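Local coordinates for putative branched-chain amino acid transport system substrate-binding protein (Rhodopseudomonas palustris, PDB 3TX6) that probably captures aromatic acids derived from lignin in the periplasm, binding them between two lobes and delivering them to an ABC transporter, at residues A[72-83]-A[94-103]; A[135-145]-A[163-174]. One frame throughout, in Å; residues are numbered along the deposited sequence. Where two conformers were deposited one is given.

Contact 1. Residues A[72-83]-A[94-103]; sequences VIMGSSVTPPTV and VPHIALAPLP. With ENO (3-(4-hydroxy-phenyl)pyruvic acid), chain D.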
loop_
_atom_site.group_PDB
_atom_site.type_symbol
_atom_site.label_atom_id
_atom_site.label_comp_id
_atom_site.label_asym_id
_atom_site.label_seq_id
_atom_site.Cartn_x
_atom_site.Cartn_y
_atom_site.Cartn_z
ATOM N N VAL A 72 -18.444 -0.069 -7.096
ATOM C CA VAL A 72 -17.174 0.253 -6.414
ATOM C C VAL A 72 -16.046 0.131 -7.416
ATOM O O VAL A 72 -16.080 -0.782 -8.268
ATOM C CB VAL A 72 -16.899 -0.745 -5.236
ATOM C CG1 VAL A 72 -15.627 -0.425 -4.479
ATOM C CG2 VAL A 72 -18.096 -0.767 -4.275
ATOM N N ILE A 73 -15.047 1.004 -7.294
ATOM C CA ILE A 73 -13.825 0.890 -8.076
ATOM C C ILE A 73 -12.623 0.823 -7.148
ATOM O O ILE A 73 -12.641 1.370 -6.037
ATOM C CB ILE A 73 -13.722 1.976 -9.170
ATOM C CG1 ILE A 73 -13.570 3.347 -8.647
ATOM C CG2 ILE A 73 -14.881 1.861 -10.122
ATOM C CD1 ILE A 73 -13.341 4.390 -9.751
HETATM N N MSE A 74 -11.604 0.093 -7.588
HETATM C CA MSE A 74 -10.410 -0.139 -6.793
HETATM C C MSE A 74 -9.178 0.099 -7.645
HETATM O O MSE A 74 -9.167 -0.114 -8.843
HETATM C CB MSE A 74 -10.321 -1.593 -6.304
HETATM C CG MSE A 74 -11.580 -2.058 -5.601
HETATM SE SE MSE A 74 -11.433 -3.895 -4.989
HETATM C CE MSE A 74 -9.505 -3.969 -4.884
ATOM N N GLY A 75 -8.124 0.571 -6.997
ATOM C CA GLY A 75 -6.826 0.673 -7.635
ATOM C C GLY A 75 -6.160 1.984 -7.288
ATOM O O GLY A 75 -6.681 2.775 -6.479
ATOM N N SER A 76 -5.001 2.266 -7.856
ATOM C CA SER A 76 -4.190 1.372 -8.658
ATOM C C SER A 76 -3.064 0.874 -7.720
ATOM O O SER A 76 -3.222 0.879 -6.524
ATOM C CB SER A 76 -3.675 2.139 -9.911
ATOM O OG SER A 76 -2.787 1.361 -10.712
ATOM N N SER A 77 -1.932 0.450 -8.302
ATOM C CA SER A 77 -0.859 -0.192 -7.546
ATOM C C SER A 77 0.191 0.791 -6.996
ATOM O O SER A 77 0.949 0.476 -6.084
ATOM C CB SER A 77 -0.147 -1.234 -8.428
ATOM O OG SER A 77 -1.067 -2.243 -8.857
ATOM N N VAL A 78 0.300 1.935 -7.653
ATOM C CA VAL A 78 1.291 2.958 -7.325
ATOM C C VAL A 78 0.568 4.306 -7.332
ATOM O O VAL A 78 -0.568 4.404 -7.821
ATOM C CB VAL A 78 2.547 2.909 -8.222
ATOM C CG1 VAL A 78 3.401 1.686 -7.886
ATOM C CG2 VAL A 78 2.158 2.966 -9.710
ATOM N N THR A 79 1.203 5.308 -6.719
ATOM C CA THR A 79 0.502 6.565 -6.436
ATOM C C THR A 79 0.000 7.335 -7.655
ATOM O O THR A 79 -1.161 7.742 -7.643
ATOM C CB THR A 79 1.312 7.464 -5.471
ATOM O OG1 THR A 79 1.507 6.735 -4.249
ATOM C CG2 THR A 79 0.600 8.781 -5.206
ATOM N N PRO A 80 0.815 7.517 -8.706
ATOM C CA PRO A 80 0.323 8.376 -9.803
ATOM C C PRO A 80 -0.996 7.881 -10.457
ATOM O O PRO A 80 -1.931 8.663 -10.600
ATOM C CB PRO A 80 1.527 8.432 -10.777
ATOM C CG PRO A 80 2.699 8.295 -9.838
ATOM C CD PRO A 80 2.235 7.221 -8.877
ATOM N N PRO A 81 -1.093 6.603 -10.809
ATOM C CA PRO A 81 -2.390 6.170 -11.375
ATOM C C PRO A 81 -3.537 6.166 -10.321
ATOM O O PRO A 81 -4.720 6.228 -10.676
ATOM C CB PRO A 81 -2.088 4.769 -11.885
ATOM C CG PRO A 81 -0.914 4.309 -11.105
ATOM C CD PRO A 81 -0.088 5.553 -10.875
ATOM N N THR A 82 -3.202 6.015 -9.031
ATOM C CA THR A 82 -4.200 5.978 -7.958
ATOM C C THR A 82 -4.837 7.363 -7.797
ATOM O O THR A 82 -6.077 7.484 -7.603
ATOM C CB THR A 82 -3.580 5.497 -6.638
ATOM O OG1 THR A 82 -3.088 4.180 -6.825
ATOM C CG2 THR A 82 -4.589 5.458 -5.472
ATOM N N VAL A 83 -4.024 8.415 -7.923
ATOM C CA VAL A 83 -4.557 9.773 -7.965
ATOM C C VAL A 83 -5.569 9.924 -9.112
ATOM O O VAL A 83 -6.673 10.461 -8.918
ATOM C CB VAL A 83 -3.438 10.820 -8.016
ATOM C CG1 VAL A 83 -3.997 12.210 -8.352
ATOM C CG2 VAL A 83 -2.651 10.846 -6.674
ATOM N N VAL A 94 -18.605 7.503 -7.341
ATOM C CA VAL A 94 -18.500 6.077 -7.134
ATOM C C VAL A 94 -17.458 5.820 -6.026
ATOM O O VAL A 94 -16.379 6.353 -6.063
ATOM C CB VAL A 94 -18.070 5.359 -8.424
ATOM C CG1 VAL A 94 -17.956 3.829 -8.172
ATOM C CG2 VAL A 94 -19.046 5.666 -9.561
ATOM N N PRO A 95 -17.798 4.953 -5.048
ATOM C CA PRO A 95 -16.807 4.611 -4.032
ATOM C C PRO A 95 -15.538 4.067 -4.657
ATOM O O PRO A 95 -15.577 3.191 -5.537
ATOM C CB PRO A 95 -17.504 3.544 -3.190
ATOM C CG PRO A 95 -18.981 3.889 -3.343
ATOM C CD PRO A 95 -19.118 4.364 -4.752
ATOM N N HIS A 96 -14.417 4.539 -4.134
ATOM C CA HIS A 96 -13.097 4.139 -4.588
ATOM C C HIS A 96 -12.285 3.652 -3.433
ATOM O O HIS A 96 -12.083 4.378 -2.449
ATOM C CB HIS A 96 -12.427 5.368 -5.238
ATOM C CG HIS A 96 -10.966 5.175 -5.505
ATOM N ND1 HIS A 96 -10.046 6.173 -5.328
ATOM C CD2 HIS A 96 -10.259 4.052 -5.962
ATOM C CE1 HIS A 96 -8.826 5.692 -5.635
ATOM N NE2 HIS A 96 -8.952 4.397 -6.014
ATOM N N ILE A 97 -11.795 2.410 -3.531
ATOM C CA ILE A 97 -10.855 1.893 -2.548
ATOM C C ILE A 97 -9.455 1.853 -3.192
ATOM O O ILE A 97 -9.196 1.075 -4.139
ATOM C CB ILE A 97 -11.251 0.490 -2.041
ATOM C CG1 ILE A 97 -12.602 0.531 -1.352
ATOM C CG2 ILE A 97 -10.210 -0.001 -1.081
ATOM C CD1 ILE A 97 -13.191 -0.831 -0.955
ATOM N N ALA A 98 -8.596 2.765 -2.739
ATOM C CA ALA A 98 -7.239 2.911 -3.238
ATOM C C ALA A 98 -6.371 1.754 -2.763
ATOM O O ALA A 98 -6.422 1.395 -1.585
ATOM C CB ALA A 98 -6.653 4.270 -2.831
ATOM N N LEU A 99 -5.492 1.285 -3.661
ATOM C CA LEU A 99 -4.547 0.206 -3.347
ATOM C C LEU A 99 -3.076 0.704 -3.269
ATOM O O LEU A 99 -2.168 -0.106 -3.101
ATOM C CB LEU A 99 -4.721 -0.960 -4.321
ATOM C CG LEU A 99 -6.110 -1.590 -4.411
ATOM C CD1 LEU A 99 -6.132 -2.763 -5.427
ATOM C CD2 LEU A 99 -6.686 -2.032 -3.053
ATOM N N ALA A 100 -2.883 2.025 -3.333
ATOM C CA ALA A 100 -1.608 2.705 -3.117
ATOM C C ALA A 100 -1.884 3.917 -2.274
ATOM O O ALA A 100 -2.980 4.423 -2.302
ATOM C CB ALA A 100 -0.989 3.155 -4.428
ATOM N N PRO A 101 -0.923 4.283 -1.412
ATOM C CA PRO A 101 -1.143 5.493 -0.643
ATOM C C PRO A 101 -1.236 6.663 -1.669
ATOM O O PRO A 101 -0.731 6.603 -2.809
ATOM C CB PRO A 101 0.009 5.516 0.344
ATOM C CG PRO A 101 1.030 4.623 -0.176
ATOM C CD PRO A 101 0.416 3.726 -1.211
ATOM N N LEU A 102 -2.035 7.624 -1.354
ATOM C CA LEU A 102 -2.097 8.813 -2.145
ATOM C C LEU A 102 -2.423 9.959 -1.191
ATOM O O LEU A 102 -2.966 9.725 -0.084
ATOM C CB LEU A 102 -3.200 8.686 -3.222
ATOM C CG LEU A 102 -4.639 8.831 -2.794
ATOM C CD1 LEU A 102 -5.519 9.173 -3.995
ATOM C CD2 LEU A 102 -5.066 7.545 -2.093
ATOM N N PRO A 103 -2.101 11.179 -1.620
ATOM C CA PRO A 103 -2.554 12.342 -0.886
ATOM C C PRO A 103 -4.077 12.479 -1.029
ATOM O O PRO A 103 -4.586 12.761 -2.131
ATOM C CB PRO A 103 -1.827 13.507 -1.578
ATOM C CG PRO A 103 -0.802 12.886 -2.466
ATOM C CD PRO A 103 -1.309 11.542 -2.815
HETATM O O4 ENO D . 2.334 3.962 -3.757
HETATM C C9 ENO D . 2.047 0.744 -2.663
HETATM C C8 ENO D . 1.414 0.110 -1.614
HETATM C C7 ENO D . 1.886 0.239 -0.298
HETATM C C6 ENO D . 2.944 1.096 -0.063
HETATM C C5 ENO D . 3.605 1.727 -1.112
HETATM C C4 ENO D . 3.153 1.570 -2.434
HETATM O O3 ENO D . 1.194 -0.401 0.722
HETATM C C3 ENO D . 3.895 2.190 -3.584
HETATM C C2 ENO D . 3.417 3.480 -4.130
HETATM C C1 ENO D . 4.199 4.082 -5.200
HETATM O O2 ENO D . 3.774 5.142 -5.704
HETATM O O1 ENO D . 5.278 3.548 -5.598
#
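The imidazole of His96 meets the neighbouring strand edge-on: Ile73 O and Gly75 O lie near the ring plane, while Ala98 N sits over one face, offset toward the rim. His96 NE2 gives Gly75 O a nearly straight hydrogen bond (2.8 Å, 169°), and ND1 is held by Ser112. Strands 72-75 and 96-98 are the parallel neighbours of a beta-alpha-beta unit in one lobe of this periplasmic binding protein. Hydrogen bonds from Ile73 N to Pro95 O, Ile97 N to Ile73 O (2.8 Å) and Gly75 N to Ile97 O join their backbones. On the helix, Thr82 CG2 rests on Ala98 CB (3.6 Å). Thr82 OG1, on the backbone-N side (chi1 -61°), donates to Val78 O and accepts from Ser76 N (2.9 Å), fixing the loop after the strand to the first helical turn. Replacing Thr82 with an alanine would probably leave Ser76 N without this acceptor and open a gap beside Ala98 and Leu102. At the pocket, Val78 CG1 and Pro101 CD pack on the bound hydroxyphenylpyruvate. Thr79 OG1 lies 2.7 Å from Pro101 O and 2.9 Å from the ligand keto oxygen O4, and Thr79 N donates to carboxylate O2 (2.8 Å, 170°).

Contact 2. Residues A[135-145]-A[163-174]; sequences IKTVGYIGYSD and GLKIVAEERFAR. With ENO (3-(4-hydroxy-phenyl)pyruvic acid), chain D.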
loop_
_atom_site.group_PDB
_atom_site.type_symbol
_atom_site.label_atom_id
_atom_site.label_comp_id
_atom_site.label_asym_id
_atom_site.label_seq_id
_atom_site.Cartn_x
_atom_site.Cartn_y
_atom_site.Cartn_z
ATOM N N ILE A 135 20.716 6.840 15.973
ATOM C CA ILE A 135 20.710 7.570 14.710
ATOM C C ILE A 135 20.432 9.037 14.999
ATOM O O ILE A 135 19.358 9.364 15.509
ATOM C CB ILE A 135 19.646 7.052 13.756
ATOM C CG1 ILE A 135 19.802 5.540 13.603
ATOM C CG2 ILE A 135 19.711 7.816 12.417
ATOM C CD1 ILE A 135 21.113 5.153 13.021
ATOM N N LYS A 136 21.370 9.906 14.644
ATOM C CA LYS A 136 21.178 11.362 14.798
ATOM C C LYS A 136 20.976 12.053 13.455
ATOM O O LYS A 136 20.116 12.909 13.314
ATOM C CB LYS A 136 22.366 11.991 15.521
ATOM C CG LYS A 136 22.599 11.407 16.914
ATOM C CD LYS A 136 23.885 11.912 17.594
ATOM C CE LYS A 136 24.105 11.200 18.929
ATOM N NZ LYS A 136 25.115 10.121 18.860
ATOM N N THR A 137 21.786 11.683 12.469
ATOM C CA THR A 137 21.728 12.295 11.141
ATOM C C THR A 137 21.086 11.298 10.171
ATOM O O THR A 137 21.284 10.061 10.321
ATOM C CB THR A 137 23.101 12.724 10.636
ATOM O OG1 THR A 137 23.993 11.574 10.644
ATOM C CG2 THR A 137 23.636 13.862 11.537
ATOM N N VAL A 138 20.352 11.822 9.191
ATOM C CA VAL A 138 19.618 10.969 8.266
ATOM C C VAL A 138 19.711 11.578 6.856
ATOM O O VAL A 138 19.703 12.801 6.668
ATOM C CB VAL A 138 18.137 10.776 8.682
ATOM C CG1 VAL A 138 17.391 12.103 8.573
ATOM C CG2 VAL A 138 17.455 9.690 7.813
ATOM N N GLY A 139 19.900 10.719 5.874
ATOM C CA GLY A 139 19.791 11.166 4.484
ATOM C C GLY A 139 18.567 10.495 3.848
ATOM O O GLY A 139 18.082 9.485 4.330
ATOM N N TYR A 140 18.066 11.107 2.799
ATOM C CA TYR A 140 16.894 10.607 2.026
ATOM C C TYR A 140 17.224 10.472 0.568
ATOM O O TYR A 140 17.862 11.358 -0.020
ATOM C CB TYR A 140 15.773 11.618 2.118
ATOM C CG TYR A 140 14.487 11.181 1.417
ATOM C CD1 TYR A 140 13.708 10.155 1.934
ATOM C CD2 TYR A 140 14.033 11.821 0.246
ATOM C CE1 TYR A 140 12.517 9.769 1.303
ATOM C CE2 TYR A 140 12.885 11.400 -0.409
ATOM C CZ TYR A 140 12.103 10.402 0.150
ATOM O OH TYR A 140 10.943 9.968 -0.436
ATOM N N ILE A 141 16.757 9.353 0.010
ATOM C CA ILE A 141 16.757 9.080 -1.415
ATOM C C ILE A 141 15.389 8.505 -1.739
ATOM O O ILE A 141 15.007 7.462 -1.208
ATOM C CB ILE A 141 17.923 8.151 -1.893
ATOM C CG1 ILE A 141 17.886 8.115 -3.410
ATOM C CG2 ILE A 141 17.934 6.773 -1.216
ATOM C CD1 ILE A 141 19.099 7.526 -4.115
ATOM N N GLY A 142 14.675 9.188 -2.607
ATOM C CA GLY A 142 13.327 8.749 -2.986
ATOM C C GLY A 142 12.855 9.318 -4.313
ATOM O O GLY A 142 13.532 10.116 -4.962
ATOM N N TYR A 143 11.681 8.883 -4.749
ATOM C CA TYR A 143 11.169 9.345 -6.047
ATOM C C TYR A 143 10.960 10.827 -6.102
ATOM O O TYR A 143 10.561 11.470 -5.113
ATOM C CB TYR A 143 9.824 8.718 -6.433
ATOM C CG TYR A 143 9.777 7.214 -6.531
ATOM C CD1 TYR A 143 10.771 6.490 -7.166
ATOM C CD2 TYR A 143 8.658 6.528 -6.098
ATOM C CE1 TYR A 143 10.683 5.119 -7.278
ATOM C CE2 TYR A 143 8.564 5.164 -6.197
ATOM C CZ TYR A 143 9.569 4.453 -6.826
ATOM O OH TYR A 143 9.477 3.093 -6.929
ATOM N N SER A 144 11.142 11.352 -7.313
ATOM C CA SER A 144 10.822 12.742 -7.663
ATOM C C SER A 144 9.344 12.856 -8.088
ATOM O O SER A 144 9.018 13.335 -9.167
ATOM C CB SER A 144 11.765 13.239 -8.766
ATOM O OG SER A 144 11.755 12.369 -9.878
ATOM N N ASP A 145 8.441 12.363 -7.257
ATOM C CA ASP A 145 6.985 12.511 -7.523
ATOM C C ASP A 145 6.213 12.494 -6.184
ATOM O O ASP A 145 6.835 12.516 -5.136
ATOM C CB ASP A 145 6.507 11.467 -8.542
ATOM C CG ASP A 145 6.452 10.034 -7.997
ATOM O OD1 ASP A 145 6.579 9.806 -6.800
ATOM O OD2 ASP A 145 6.349 9.111 -8.818
ATOM N N GLY A 163 14.037 14.078 16.675
ATOM C CA GLY A 163 15.466 14.193 16.916
ATOM C C GLY A 163 16.336 13.767 15.754
ATOM O O GLY A 163 17.475 13.367 15.941
ATOM N N LEU A 164 15.808 13.859 14.544
ATOM C CA LEU A 164 16.586 13.521 13.363
ATOM C C LEU A 164 16.982 14.830 12.674
ATOM O O LEU A 164 16.205 15.777 12.602
ATOM C CB LEU A 164 15.771 12.606 12.427
ATOM C CG LEU A 164 15.351 11.247 12.965
ATOM C CD1 LEU A 164 14.315 10.634 12.026
ATOM C CD2 LEU A 164 16.579 10.323 13.085
ATOM N N LYS A 165 18.218 14.889 12.192
ATOM C CA LYS A 165 18.704 16.013 11.389
ATOM C C LYS A 165 18.910 15.510 9.975
ATOM O O LYS A 165 19.686 14.582 9.750
ATOM C CB LYS A 165 20.035 16.554 11.934
ATOM C CG LYS A 165 20.538 17.830 11.244
ATOM C CD LYS A 165 21.923 18.262 11.754
ATOM C CE LYS A 165 22.516 19.425 10.950
ATOM N NZ LYS A 165 24.000 19.337 10.891
ATOM N N ILE A 166 18.212 16.121 9.024
ATOM C CA ILE A 166 18.363 15.745 7.624
ATOM C C ILE A 166 19.577 16.435 7.031
ATOM O O ILE A 166 19.639 17.666 6.986
ATOM C CB ILE A 166 17.142 16.126 6.799
ATOM C CG1 ILE A 166 15.900 15.401 7.326
ATOM C CG2 ILE A 166 17.364 15.759 5.337
ATOM C CD1 ILE A 166 14.624 15.970 6.735
ATOM N N VAL A 167 20.553 15.634 6.620
ATOM C CA VAL A 167 21.814 16.167 6.104
ATOM C C VAL A 167 21.994 16.004 4.607
ATOM O O VAL A 167 22.982 16.485 4.022
ATOM C CB VAL A 167 23.029 15.587 6.872
ATOM C CG1 VAL A 167 22.899 15.918 8.353
ATOM C CG2 VAL A 167 23.181 14.071 6.644
ATOM N N ALA A 168 21.020 15.359 3.969
ATOM C CA ALA A 168 21.081 15.144 2.555
ATOM C C ALA A 168 19.725 14.679 2.039
ATOM O O ALA A 168 19.067 13.814 2.664
ATOM C CB ALA A 168 22.168 14.101 2.208
ATOM N N GLU A 169 19.360 15.202 0.865
ATOM C CA GLU A 169 18.116 14.846 0.184
ATOM C C GLU A 169 18.394 14.676 -1.298
ATOM O O GLU A 169 18.794 15.641 -1.959
ATOM C CB GLU A 169 17.052 15.924 0.354
ATOM C CG GLU A 169 15.744 15.571 -0.372
ATOM C CD GLU A 169 14.886 16.779 -0.776
ATOM O OE1 GLU A 169 15.272 17.929 -0.489
ATOM O OE2 GLU A 169 13.829 16.570 -1.421
ATOM N N GLU A 170 18.167 13.465 -1.803
ATOM C CA GLU A 170 18.338 13.163 -3.214
ATOM C C GLU A 170 17.096 12.477 -3.752
ATOM O O GLU A 170 16.418 11.713 -3.035
ATOM C CB GLU A 170 19.542 12.243 -3.397
ATOM C CG GLU A 170 20.883 12.858 -2.921
ATOM C CD GLU A 170 21.381 13.937 -3.870
ATOM O OE1 GLU A 170 21.199 13.767 -5.108
ATOM O OE2 GLU A 170 21.959 14.929 -3.386
ATOM N N ARG A 171 16.825 12.752 -5.017
ATOM C CA ARG A 171 15.696 12.169 -5.740
ATOM C C ARG A 171 16.127 11.399 -6.985
ATOM O O ARG A 171 17.171 11.657 -7.558
ATOM C CB ARG A 171 14.686 13.269 -6.102
ATOM C CG ARG A 171 14.174 14.083 -4.890
ATOM C CD ARG A 171 13.418 13.292 -3.813
ATOM N NE ARG A 171 12.802 14.239 -2.871
ATOM C CZ ARG A 171 11.510 14.581 -2.813
ATOM N NH1 ARG A 171 10.579 14.004 -3.601
ATOM N NH2 ARG A 171 11.135 15.526 -1.958
ATOM N N PHE A 172 15.288 10.457 -7.406
ATOM C CA PHE A 172 15.461 9.782 -8.714
ATOM C C PHE A 172 14.077 9.531 -9.272
ATOM O O PHE A 172 13.105 9.572 -8.489
ATOM C CB PHE A 172 16.278 8.497 -8.608
ATOM C CG PHE A 172 15.670 7.390 -7.786
ATOM C CD1 PHE A 172 15.652 7.438 -6.403
ATOM C CD2 PHE A 172 15.181 6.239 -8.409
ATOM C CE1 PHE A 172 15.171 6.368 -5.659
ATOM C CE2 PHE A 172 14.692 5.175 -7.663
ATOM C CZ PHE A 172 14.704 5.222 -6.286
ATOM N N ALA A 173 14.001 9.337 -10.595
ATOM C CA ALA A 173 12.760 8.972 -11.279
ATOM C C ALA A 173 12.551 7.459 -11.336
ATOM O O ALA A 173 13.528 6.678 -11.370
ATOM C CB ALA A 173 12.721 9.573 -12.664
ATOM N N ARG A 174 11.264 7.053 -11.278
ATOM C CA ARG A 174 10.890 5.632 -11.281
ATOM C C ARG A 174 11.643 4.797 -12.320
ATOM O O ARG A 174 12.090 3.689 -12.013
ATOM C CB ARG A 174 9.372 5.447 -11.482
ATOM C CG ARG A 174 8.564 5.901 -10.287
ATOM C CD ARG A 174 7.055 5.876 -10.539
ATOM N NE ARG A 174 6.419 6.502 -9.385
ATOM C CZ ARG A 174 5.915 5.850 -8.342
ATOM N NH1 ARG A 174 5.443 6.546 -7.341
ATOM N NH2 ARG A 174 5.881 4.512 -8.292
HETATM O O4 ENO D . 2.334 3.962 -3.757
HETATM C C9 ENO D . 2.047 0.744 -2.663
HETATM C C8 ENO D . 1.414 0.110 -1.614
HETATM C C7 ENO D . 1.886 0.239 -0.298
HETATM C C6 ENO D . 2.944 1.096 -0.063
HETATM C C5 ENO D . 3.605 1.727 -1.112
HETATM C C4 ENO D . 3.153 1.570 -2.434
HETATM O O3 ENO D . 1.194 -0.401 0.722
HETATM C C3 ENO D . 3.895 2.190 -3.584
HETATM C C2 ENO D . 3.417 3.480 -4.130
HETATM C C1 ENO D . 4.199 4.082 -5.200
HETATM O O2 ENO D . 3.774 5.142 -5.704
HETATM O O1 ENO D . 5.278 3.548 -5.598
HETATM O O HOH W 1 20.143 14.847 15.551
HETATM O O HOH W 2 9.127 9.384 -10.903
#
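Arg174 runs past Tyr143 and Asp145 to the ligand, at the C-terminal end of adjacent parallel strands 137-143 and 165-172, joined by helix 146-161 in a beta-alpha-beta unit of the second lobe. Alternating backbone hydrogen bonds, such as Val138 N to Lys165 O and Glu170 N to Tyr140 O (2.8 Å), join the strands from Lys136 to Ser144. With CG anti to the carbonyl carbon (chi1 -70°), the arginine chain leads from CB over the tyrosine: CG sits above the centre of the ring, a CH-pi contact of 3.8 Å from Arg174 CG to the Tyr143 centroid. CD passes near Asp145 OD2, and Arg174 NE gives Asp145 OD2, on its syn lone pair, a salt-bridge hydrogen bond of 2.7 Å in the guanidinium plane. Arg174 NH1 adds weak bonds to both Asp145 oxygens and a firm one to hydroxyphenylpyruvate O2 (2.7 Å); Arg174 NH2 holds O1 (2.9 Å). One face of the guanidinium lies against Tyr143 CE2, the planes 38° apart. Asp145 and Tyr143 thus fix the guanidinium's rotation, so that NH1 and NH2 face the ligand carboxylate. Tyr143 is steadied in turn by Ser199 at its OH and turns its edge to the face of Phe172 on the neighbouring strand in an offset edge-to-face pair (centroids 5.5 Å apart). Farther back, Arg171 NE and NH2 both grip Glu169 OE2, while Tyr140 CE2 lies over the guanidinium face with the planes perpendicular; Asp149 pairs with NH1. Arg171 NH1 also reaches across the strands to the backbone, donating to Tyr143 O at 3.0 Å.

From the N terminus, the chain first forms contact 1, where the pairing of strands 72-75 and 96-98 closes a short loop that holds helix 79-92, among the inner strands of the first lobe's sheet. It then passes to the other lobe, and contact 2 closes a longer loop, with helix 146-161 between strands 137-143 and 165-172, the latter at the sheet edge. The loops follow in series, neither enclosing nor crossing the other, and their centres lie about 25 Å apart. Their pocket ends nevertheless meet across the cleft: Pro80 CD lies 3.6 Å from Arg174 NH1, and both contacts touch hydroxyphenylpyruvate, whose carboxylate bridges the lobes. Such two-lobed closure over a ligand is characteristic of periplasmic binding proteins.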